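Local coordinates for protein beta-xylanase (PDB 7NWN) that is a calcium-bearing family 9 carbohydrate-binding module that probably binds plant cell-wall polysaccharides for a multimodular thermostable xylanase-glucuronoyl esterase, at residues N85-P88 / Y89-D92; K123-A127 / G128-R132. All coordinates share one frame; numbering follows the deposited sequence.

Contact 1 (85-92) and contact 2 (123-132) come in series along the chain, the first closing before the second opens, with their centres about 16 Å apart. Contact 1 lies in the long loop between strands 69-77 and 93-99 and delivers the chain to strand 93-99. That strand pairs antiparallel with 112-118, which in turn pairs with 123-125, where contact 2 begins. Contact 2 then carries the chain out of this mixed sheet to strand 133-140 of the four-stranded antiparallel sheet. The two touch directly where Pro88 CB packs 3.8 Å from Thr124 OG1, so the calcium-linked loop leans on the edge of the sheet that contact 2 leaves.

Contact 1 of 2, residues N85-P88 / Y89-D92; sequences NSTP and YQQD. With CA (calcium ion), chain Q.
Gln91 reaches back to the start of the turn, where its NE2 donates to Asn85 O at 2.8 Å with a nearly straight N-H (167°). The acceptor lies close to the plane of the Gln91 amide, and the donor approaches almost in line with the carbonyl bond. The chain of Gln91 runs extended beyond CG, which carries the amide back to Asn85, and its OE1 bonds Asn118 ND2. On the tight side Asn85 CG lies 3.5 Å from Gln90 CB; chi1 of Asn85 (-159°) puts that CG anti to its N, and the two amide planes are 35° apart. Asn85 OD1 accepts from Thr87 N on an in-plane lone pair, an Asx turn, while Asn85 ND2 and Gln90 OE1 are bonded to Ala175 O and Arg177 N. Two backbone bonds, Gln90 N to Thr87 O and Gln91 N to Pro88 O, tighten the following turn. The loop then enters strand 93-99 through Asp92, whose OD1 and OD2 both bind calcium at 2.6 Å, in a site shared with Asp78, Val80 and Ala171. The Tyr89 side is the exposed one, yet Thr87 CG2 still packs closely over one face of the ring, 3.7 Å from the Tyr89 ring centroid, as a CH-pi contact. The looser links run through water: one bridges Thr87 OG1 and Gln90 NE2, another joins Asn85 N to Gln90 O, and a third donates to both Pro88 O and Gln91 OE1.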
ATOM      1  N   ASN A  85      -8.568   0.246  20.092  1.00 41.32           N
ATOM      2  CA  ASN A  85      -7.258   0.504  20.707  1.00 41.76           C
ATOM      3  C   ASN A  85      -6.729   1.869  20.279  1.00 45.25           C
ATOM      4  O   ASN A  85      -6.842   2.208  19.114  1.00 52.44           O
ATOM      5  CB  ASN A  85      -6.242  -0.580  20.317  1.00 42.98           C
ATOM      6  CG  ASN A  85      -5.061  -0.696  21.268  1.00 44.97           C
ATOM      7  OD1 ASN A  85      -4.310   0.261  21.478  1.00 43.63           O
ATOM      8  ND2 ASN A  85      -4.885  -1.872  21.837  1.00 39.90           N
ATOM      9  N   SER A  86      -6.113   2.653  21.183  1.00 43.94           N
ATOM     10  CA  SER A  86      -5.599   3.963  20.779  1.00 43.85           C
ATOM     11  C   SER A  86      -4.246   3.856  20.062  1.00 42.16           C
ATOM     12  O   SER A  86      -3.777   4.831  19.480  1.00 46.97           O
ATOM     13  CB  SER A  86      -5.506   4.902  21.949  1.00 51.88           C
ATOM     14  OG  SER A  86      -4.604   4.336  22.881  1.00 61.12           O
ATOM     15  N   THR A  87      -3.582   2.697  20.137  1.00 40.82           N
ATOM     16  CA  THR A  87      -2.368   2.489  19.363  1.00 44.41           C
ATOM     17  C   THR A  87      -2.775   2.152  17.928  1.00 44.09           C
ATOM     18  O   THR A  87      -3.443   1.140  17.698  1.00 41.91           O
ATOM     19  CB  THR A  87      -1.509   1.339  19.925  1.00 44.62           C
ATOM     20  OG1 THR A  87      -1.242   1.637  21.293  1.00 49.51           O
ATOM     21  CG2 THR A  87      -0.179   1.164  19.211  1.00 48.08           C
ATOM     22  N   PRO A  88      -2.360   2.978  16.933  1.00 43.65           N
ATOM     23  CA  PRO A  88      -2.733   2.780  15.525  1.00 37.23           C
ATOM     24  C   PRO A  88      -2.538   1.384  14.953  1.00 39.47           C
ATOM     25  O   PRO A  88      -3.457   0.890  14.282  1.00 37.20           O
ATOM     26  CB  PRO A  88      -1.938   3.862  14.765  1.00 39.82           C
ATOM     27  CG  PRO A  88      -1.734   4.966  15.826  1.00 41.30           C
ATOM     28  CD  PRO A  88      -1.573   4.210  17.131  1.00 44.45           C
ATOM     29  N   TYR A  89      -1.386   0.739  15.235  1.00 39.08           N
ATOM     30  CA  TYR A  89      -1.149  -0.543  14.596  1.00 40.11           C
ATOM     31  C   TYR A  89      -1.917  -1.647  15.332  1.00 39.71           C
ATOM     32  O   TYR A  89      -1.902  -2.786  14.861  1.00 40.07           O
ATOM     33  CB  TYR A  89       0.323  -0.930  14.504  1.00 42.45           C
ATOM     34  CG  TYR A  89       1.021  -1.065  15.840  1.00 57.30           C
ATOM     35  CD1 TYR A  89       0.962  -2.252  16.581  1.00 53.20           C
ATOM     36  CD2 TYR A  89       1.782  -0.014  16.336  1.00 58.04           C
ATOM     37  CE1 TYR A  89       1.625  -2.375  17.793  1.00 68.76           C
ATOM     38  CE2 TYR A  89       2.454  -0.127  17.542  1.00 66.19           C
ATOM     39  CZ  TYR A  89       2.370  -1.305  18.272  1.00 73.38           C
ATOM     40  OH  TYR A  89       3.043  -1.422  19.457  1.00 89.73           O
ATOM     41  N   GLN A  90      -2.582  -1.291  16.449  1.00 36.60           N
ATOM     42  CA  GLN A  90      -3.455  -2.259  17.128  1.00 46.21           C
ATOM     43  C   GLN A  90      -4.915  -2.152  16.655  1.00 43.52           C
ATOM     44  O   GLN A  90      -5.822  -2.667  17.310  1.00 42.58           O
ATOM     45  CB  GLN A  90      -3.321  -2.140  18.653  1.00 42.88           C
ATOM     46  CG  GLN A  90      -1.916  -2.501  19.131  1.00 49.75           C
ATOM     47  CD  GLN A  90      -1.961  -3.596  20.171  1.00 57.28           C
ATOM     48  OE1 GLN A  90      -2.440  -4.712  19.946  1.00 47.09           O
ATOM     49  NE2 GLN A  90      -1.518  -3.241  21.362  1.00 50.14           N
ATOM     50  N   GLN A  91      -5.152  -1.452  15.536  1.00 39.58           N
ATOM     51  CA  GLN A  91      -6.457  -1.388  14.881  1.00 39.83           C
ATOM     52  C   GLN A  91      -6.359  -2.120  13.543  1.00 39.89           C
ATOM     53  O   GLN A  91      -5.291  -2.170  12.920  1.00 34.80           O
ATOM     54  CB  GLN A  91      -6.851   0.072  14.658  1.00 37.97           C
ATOM     55  CG  GLN A  91      -6.635   0.974  15.872  1.00 36.96           C
ATOM     56  CD  GLN A  91      -6.762   2.442  15.532  1.00 43.63           C
ATOM     57  OE1 GLN A  91      -6.877   2.824  14.372  1.00 39.79           O
ATOM     58  NE2 GLN A  91      -6.734   3.308  16.546  1.00 40.32           N
ATOM     59  N   ASP A  92      -7.502  -2.595  13.055  1.00 33.47           N
ATOM     60  CA  ASP A  92      -7.520  -3.199  11.734  1.00 33.50           C
ATOM     61  C   ASP A  92      -7.160  -2.102  10.715  1.00 29.66           C
ATOM     62  O   ASP A  92      -7.845  -1.102  10.654  1.00 30.63           O
ATOM     63  CB  ASP A  92      -8.912  -3.725  11.422  1.00 30.82           C
ATOM     64  CG  ASP A  92      -9.199  -5.087  12.051  1.00 37.84           C
ATOM     65  OD1 ASP A  92      -8.398  -6.020  11.872  1.00 34.88           O
ATOM     66  OD2 ASP A  92     -10.211  -5.200  12.716  1.00 40.82           O
TER
HETATM   67 CA    CA Q 316     -10.180  -7.762  12.487  1.00 50.34          CA
HETATM   68  O   HOH W   1      -8.328  -1.778  18.063  1.00 39.76           O
HETATM   69  O   HOH W   2      -0.600  -0.755  22.444  1.00 64.09           O
HETATM   70  O   HOH W   3      -4.881   2.632  12.586  1.00 37.47           O
HETATM   71  O   HOH W   4     -10.575 -10.220  13.200  1.00 35.41           O

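Contact 2 of 2, residues K123-A127 / G128-R132; sequences KTTDA and GDILR. With EDO (1,2-ethanediol), chain I.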
ATOM      1  N   LYS A 123      -5.813   7.985   9.108  1.00 31.99           N
ATOM      2  CA  LYS A 123      -4.442   7.830   8.649  1.00 33.70           C
ATOM      3  C   LYS A 123      -3.431   8.233   9.724  1.00 32.02           C
ATOM      4  O   LYS A 123      -3.615   9.238  10.407  1.00 32.19           O
ATOM      5  CB  LYS A 123      -4.197   8.804   7.491  1.00 37.20           C
ATOM      6  CG  LYS A 123      -4.922   8.462   6.193  1.00 35.13           C
ATOM      7  CD  LYS A 123      -5.043   9.746   5.343  1.00 37.39           C
ATOM      8  CE  LYS A 123      -6.218  10.629   5.718  1.00 40.94           C
ATOM      9  NZ  LYS A 123      -7.552   9.996   5.429  1.00 41.57           N
ATOM     10  N   THR A 124      -2.295   7.516   9.758  1.00 32.55           N
ATOM     11  CA  THR A 124      -1.153   7.915  10.578  1.00 37.67           C
ATOM     12  C   THR A 124       0.119   7.802   9.725  1.00 33.62           C
ATOM     13  O   THR A 124       0.167   7.009   8.771  1.00 34.69           O
ATOM     14  CB  THR A 124      -1.049   7.061  11.866  1.00 34.89           C
ATOM     15  OG1 THR A 124      -1.301   5.703  11.522  1.00 35.65           O
ATOM     16  CG2 THR A 124      -2.036   7.468  12.940  1.00 37.25           C
ATOM     17  N   THR A 125       1.139   8.602  10.082  1.00 35.80           N
ATOM     18  CA  THR A 125       2.467   8.433   9.485  1.00 38.41           C
ATOM     19  C   THR A 125       3.490   7.988  10.549  1.00 39.34           C
ATOM     20  O   THR A 125       3.581   8.605  11.585  1.00 32.58           O
ATOM     21  CB  THR A 125       2.947   9.735   8.812  1.00 41.82           C
ATOM     22  OG1 THR A 125       4.290   9.510   8.372  1.00 42.80           O
ATOM     23  CG2 THR A 125       2.895  10.952   9.713  1.00 41.99           C
ATOM     24  N   ASP A 126       4.233   6.907  10.322  1.00 37.45           N
ATOM     25  CA  ASP A 126       5.397   6.642  11.169  1.00 39.45           C
ATOM     26  C   ASP A 126       6.694   7.236  10.573  1.00 44.36           C
ATOM     27  O   ASP A 126       7.731   7.307  11.243  1.00 39.81           O
ATOM     28  CB  ASP A 126       5.556   5.142  11.392  1.00 36.39           C
ATOM     29  CG  ASP A 126       4.389   4.521  12.169  1.00 39.60           C
ATOM     30  OD1 ASP A 126       3.520   5.267  12.622  1.00 44.26           O
ATOM     31  OD2 ASP A 126       4.321   3.304  12.241  1.00 43.46           O
ATOM     32  N   ALA A 127       6.670   7.626   9.299  1.00 38.19           N
ATOM     33  CA  ALA A 127       7.830   8.219   8.635  1.00 40.15           C
ATOM     34  C   ALA A 127       7.327   8.842   7.337  1.00 42.90           C
ATOM     35  O   ALA A 127       6.658   8.150   6.546  1.00 37.34           O
ATOM     36  CB  ALA A 127       8.854   7.148   8.299  1.00 32.92           C
ATOM     37  N   GLY A 128       7.663  10.119   7.143  1.00 42.83           N
ATOM     38  CA  GLY A 128       7.365  10.873   5.936  1.00 41.71           C
ATOM     39  C   GLY A 128       6.197  11.824   6.148  1.00 42.51           C
ATOM     40  O   GLY A 128       5.409  11.672   7.062  1.00 46.38           O
ATOM     41  N   ASP A 129       6.089  12.806   5.264  1.00 35.94           N
ATOM     42  CA  ASP A 129       5.102  13.858   5.313  1.00 38.27           C
ATOM     43  C   ASP A 129       3.710  13.264   5.003  1.00 40.05           C
ATOM     44  O   ASP A 129       3.531  12.701   3.922  1.00 35.02           O
ATOM     45  CB  ASP A 129       5.590  14.902   4.295  1.00 40.02           C
ATOM     46  CG  ASP A 129       4.649  16.062   4.174  1.00 43.31           C
ATOM     47  OD1 ASP A 129       3.717  16.148   5.012  1.00 45.60           O
ATOM     48  OD2 ASP A 129       4.832  16.859   3.221  1.00 51.21           O
ATOM     49  N   ILE A 130       2.759  13.351   5.959  1.00 38.45           N
ATOM     50  CA  ILE A 130       1.443  12.751   5.732  1.00 38.45           C
ATOM     51  C   ILE A 130       0.651  13.541   4.670  1.00 44.84           C
ATOM     52  O   ILE A 130      -0.317  13.005   4.141  1.00 36.29           O
ATOM     53  CB  ILE A 130       0.620  12.591   7.035  1.00 40.00           C
ATOM     54  CG1 ILE A 130      -0.459  11.480   6.909  1.00 36.55           C
ATOM     55  CG2 ILE A 130       0.034  13.928   7.433  1.00 35.95           C
ATOM     56  CD1 ILE A 130      -1.120  11.096   8.221  1.00 42.63           C
ATOM     57  N   LEU A 131       1.064  14.787   4.334  1.00 39.13           N
ATOM     58  CA  LEU A 131       0.444  15.570   3.265  1.00 37.33           C
ATOM     59  C   LEU A 131       0.563  14.885   1.900  1.00 34.41           C
ATOM     60  O   LEU A 131      -0.168  15.241   0.997  1.00 36.60           O
ATOM     61  CB  LEU A 131       1.042  16.983   3.203  1.00 38.48           C
ATOM     62  CG  LEU A 131       0.407  17.995   4.169  1.00 43.89           C
ATOM     63  CD1 LEU A 131       0.490  17.530   5.629  1.00 50.29           C
ATOM     64  CD2 LEU A 131       1.087  19.342   4.044  1.00 47.52           C
ATOM     65  N   ARG A 132       1.450  13.901   1.759  1.00 28.83           N
ATOM     66  CA  ARG A 132       1.641  13.191   0.504  1.00 33.15           C
ATOM     67  C   ARG A 132       0.623  12.054   0.356  1.00 34.99           C
ATOM     68  O   ARG A 132       0.529  11.493  -0.724  1.00 32.92           O
ATOM     69  CB  ARG A 132       3.045  12.578   0.469  1.00 31.88           C
ATOM     70  CG  ARG A 132       4.115  13.679   0.601  1.00 33.68           C
ATOM     71  CD  ARG A 132       5.494  13.044   0.727  1.00 32.52           C
ATOM     72  NE  ARG A 132       5.833  12.257  -0.430  1.00 33.07           N
ATOM     73  CZ  ARG A 132       7.025  11.754  -0.679  1.00 38.11           C
ATOM     74  NH1 ARG A 132       8.017  11.988   0.165  1.00 39.45           N
ATOM     75  NH2 ARG A 132       7.241  11.066  -1.790  1.00 35.11           N
TER
HETATM   76  C1  EDO I 308      11.963  10.356   7.237  1.00 82.93           C
HETATM   77  O1  EDO I 308      11.828   8.915   6.992  1.00 60.64           O
HETATM   78  C2  EDO I 308      10.806  11.326   7.426  1.00 73.73           C
HETATM   79  O2  EDO I 308      10.079  11.276   8.671  1.00 85.22           O
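A classic beta bulge, in which Asp126 and Ala127 both face His114, lies where the chain turns a corner after strand 123-125. Just before it, Thr125 OG1 donates to Gly128 O at 2.8 Å, tilted 24° from the carbonyl plane. The hydroxyl stands anti to the backbone N (chi1 175°), which aims it across the turn and presents Thr125 CG2 to Ile130 CB at 3.9 Å. Ile130 crosses Thr125 obliquely and extends its CG1 branch over the strand backbone, so that CD1 rests 3.8 Å from Lys123 O and 3.9 Å from Lys123 CB. A valine at Thr125 would probably leave Gly128 O without its hydroxyl donor and the turn freer to shift. Gly128 takes backbone angles at which a CB would clash with Ala127 O; its N makes a weak bond to an ethanediol, probably from the crystallisation liquor. Beyond it, Asp129 OD1 receives Leu131 N from above the carboxylate plane, and Asp129 O is bonded by Tyr115 OH. This is an Asx turn opening the 3-10 segment 130-132, which leads into strand 133-140.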